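Cytochrome P450 monooxygenase (Rhodococcus sp. ECU0066, PDB 6KBH) is a self-sufficient cytochrome P450 that probably carries out monooxygenation at its heme, with FMN and a [2Fe-2S] cluster in the same chain. Local coordinates at residues A[521-526]-A[684-689]. Sequence-based numbering, arbitrary orientation.
Sequences QYSLCG and EHFSST. With FMN (flavin mononucleotide), chain B.
Ser523, on strand 518-523, faces Glu684, on strand 681-685, and Phe686 just beyond it, yet no backbone hydrogen bond links the two segments: FMN is bound between them. On the 521-526 side the backbone reads the flavin. Ser523 N donates to FMN N5 at 3.3 Å, and Gln521 O accepts from the ribityl hydroxyl O2' of FMN at 3.0 Å. Tyr522 turns its ring edge to the isoalloxazine, and its OH makes a weak hydrogen bond to FMN O4'.

From the other side Phe686 lays one ring face over the central ring of the isoalloxazine near N5 and C5A, its CZ 3.3 Å from FMN N5. The two planes are within about 10° of parallel, and N5 sits toward the rim of the phenyl ring. CG lies anti to the carbonyl carbon (chi1 -73°), which swings the ring over the flavin and brings CZ to 3.8 Å from Ser523 OG. This is the ferredoxin reductase design, in which an antiparallel flavin-binding barrel meets a parallel nucleotide-binding-type sheet and the cofactor lies in the cleft; strand 681-685 is an outermost strand of that parallel sheet. Without the phenyl ring of Phe686, as with an alanine here, the flavin would probably lose its aromatic cover on this face and a gap would open beside Ser523.

Glu684 extends from its backbone with CG anti to N (chi1 163°), then bends at chi2, bringing OE2 to 3.1 Å from FMN O4 and 3.5 Å from Ser523 OG. Pro590 of helix 588-601 touches both Ser523 and Phe686, while the [2Fe-2S] cluster lies about 12 Å from the Glu684 side chain.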
# COMPACT_ATOMS: atom_id res chain seq x y z
N GLN A 521 -13.01 5.02 -15.26
CA GLN A 521 -12.68 4.08 -16.32
C GLN A 521 -13.45 4.44 -17.59
O GLN A 521 -14.62 4.81 -17.53
CB GLN A 521 -12.99 2.64 -15.93
CG GLN A 521 -12.52 2.26 -14.55
CD GLN A 521 -13.67 1.96 -13.63
OE1 GLN A 521 -14.36 0.95 -13.79
NE2 GLN A 521 -13.90 2.84 -12.67
N TYR A 522 -12.78 4.30 -18.73
CA TYR A 522 -13.38 4.58 -20.03
C TYR A 522 -12.92 3.51 -21.02
O TYR A 522 -11.72 3.25 -21.13
CB TYR A 522 -12.99 5.98 -20.52
CG TYR A 522 -13.38 7.08 -19.54
CD1 TYR A 522 -14.70 7.26 -19.18
CD2 TYR A 522 -12.43 7.92 -18.98
CE1 TYR A 522 -15.08 8.24 -18.30
CE2 TYR A 522 -12.81 8.92 -18.07
CZ TYR A 522 -14.15 9.07 -17.74
OH TYR A 522 -14.61 10.02 -16.87
N SER A 523 -13.88 2.90 -21.72
CA SER A 523 -13.57 1.87 -22.72
C SER A 523 -12.58 2.40 -23.76
O SER A 523 -12.37 3.61 -23.92
CB SER A 523 -14.84 1.40 -23.41
OG SER A 523 -15.74 0.80 -22.49
N LEU A 524 -11.96 1.47 -24.48
CA LEU A 524 -10.97 1.79 -25.50
C LEU A 524 -11.54 1.54 -26.88
O LEU A 524 -11.82 0.40 -27.26
CB LEU A 524 -9.70 0.98 -25.29
CG LEU A 524 -9.08 1.41 -23.97
CD1 LEU A 524 -8.49 0.22 -23.27
CD2 LEU A 524 -8.06 2.47 -24.27
N CYS A 525 -11.69 2.63 -27.64
CA CYS A 525 -12.28 2.62 -28.96
C CYS A 525 -11.26 2.86 -30.06
O CYS A 525 -11.63 3.11 -31.20
CB CYS A 525 -13.37 3.69 -29.03
SG CYS A 525 -12.87 5.20 -28.22
N GLY A 526 -9.97 2.79 -29.72
CA GLY A 526 -8.92 2.97 -30.69
C GLY A 526 -8.65 1.70 -31.47
O GLY A 526 -9.45 0.75 -31.47
N GLU A 684 -22.44 -4.25 -19.99
CA GLU A 684 -21.44 -3.51 -19.23
C GLU A 684 -22.08 -2.22 -18.73
O GLU A 684 -22.59 -1.42 -19.53
CB GLU A 684 -20.19 -3.21 -20.05
CG GLU A 684 -19.31 -2.11 -19.46
CD GLU A 684 -17.82 -2.35 -19.68
OE1 GLU A 684 -17.25 -3.24 -19.02
OE2 GLU A 684 -17.22 -1.62 -20.50
N HIS A 685 -22.06 -2.02 -17.42
CA HIS A 685 -22.62 -0.83 -16.81
C HIS A 685 -21.56 0.26 -16.71
O HIS A 685 -20.40 -0.01 -16.38
CB HIS A 685 -23.17 -1.14 -15.42
CG HIS A 685 -24.13 -2.29 -15.39
ND1 HIS A 685 -25.48 -2.13 -15.65
CD2 HIS A 685 -23.95 -3.60 -15.11
CE1 HIS A 685 -26.08 -3.30 -15.55
NE2 HIS A 685 -25.18 -4.21 -15.22
N PHE A 686 -21.96 1.49 -17.03
CA PHE A 686 -21.13 2.67 -16.82
C PHE A 686 -21.50 3.42 -15.55
O PHE A 686 -20.82 4.38 -15.17
CB PHE A 686 -21.22 3.61 -18.02
CG PHE A 686 -20.49 3.12 -19.24
CD1 PHE A 686 -20.05 1.81 -19.33
CD2 PHE A 686 -20.23 3.98 -20.29
CE1 PHE A 686 -19.37 1.37 -20.45
CE2 PHE A 686 -19.57 3.54 -21.42
CZ PHE A 686 -19.13 2.24 -21.50
N SER A 687 -22.58 2.99 -14.88
CA SER A 687 -23.05 3.56 -13.64
C SER A 687 -23.36 2.42 -12.69
O SER A 687 -23.44 1.25 -13.10
CB SER A 687 -24.30 4.44 -13.86
OG SER A 687 -24.13 5.30 -14.97
N SER A 688 -23.52 2.76 -11.44
CA SER A 688 -23.81 1.80 -10.45
C SER A 688 -25.12 2.03 -9.76
O SER A 688 -25.54 3.13 -9.52
CB SER A 688 -22.73 1.74 -9.40
OG SER A 688 -23.13 0.88 -8.34
N THR A 689 -25.77 0.93 -9.48
CA THR A 689 -27.04 0.94 -8.83
C THR A 689 -27.11 1.29 -7.35
O THR A 689 -27.85 2.16 -6.93
CB THR A 689 -27.70 -0.45 -8.97
OG1 THR A 689 -27.30 -1.33 -7.91
CG2 THR A 689 -27.38 -1.10 -10.30
N1 FMN B . -17.50 3.16 -16.27
C2 FMN B . -17.18 1.91 -15.92
O2 FMN B . -17.40 1.52 -14.73
N3 FMN B . -16.62 1.05 -16.79
C4 FMN B . -16.37 1.46 -18.05
O4 FMN B . -15.81 0.61 -18.94
C4A FMN B . -16.71 2.75 -18.44
N5 FMN B . -16.46 3.15 -19.70
C5A FMN B . -16.78 4.40 -20.05
C6 FMN B . -16.51 4.77 -21.36
C7 FMN B . -16.82 6.04 -21.78
C7M FMN B . -16.46 6.32 -23.26
C8 FMN B . -17.41 6.96 -20.91
C8M FMN B . -17.76 8.38 -21.33
C9 FMN B . -17.69 6.58 -19.60
C9A FMN B . -17.36 5.30 -19.16
N10 FMN B . -17.62 4.89 -17.89
C10 FMN B . -17.29 3.63 -17.52
C1' FMN B . -18.21 5.82 -16.87
C2' FMN B . -17.17 6.65 -16.18
O2' FMN B . -16.33 5.94 -15.37
C3' FMN B . -17.80 7.75 -15.36
O3' FMN B . -18.73 7.29 -14.42
C4' FMN B . -18.46 8.81 -16.27
O4' FMN B . -17.77 9.28 -17.37
C5' FMN B . -18.75 10.13 -15.49
O5' FMN B . -17.73 10.59 -14.57
P FMN B . -18.13 11.67 -13.50
O1P FMN B . -17.20 11.60 -12.32
O2P FMN B . -18.05 13.05 -14.08
O3P FMN B . -19.54 11.39 -13.08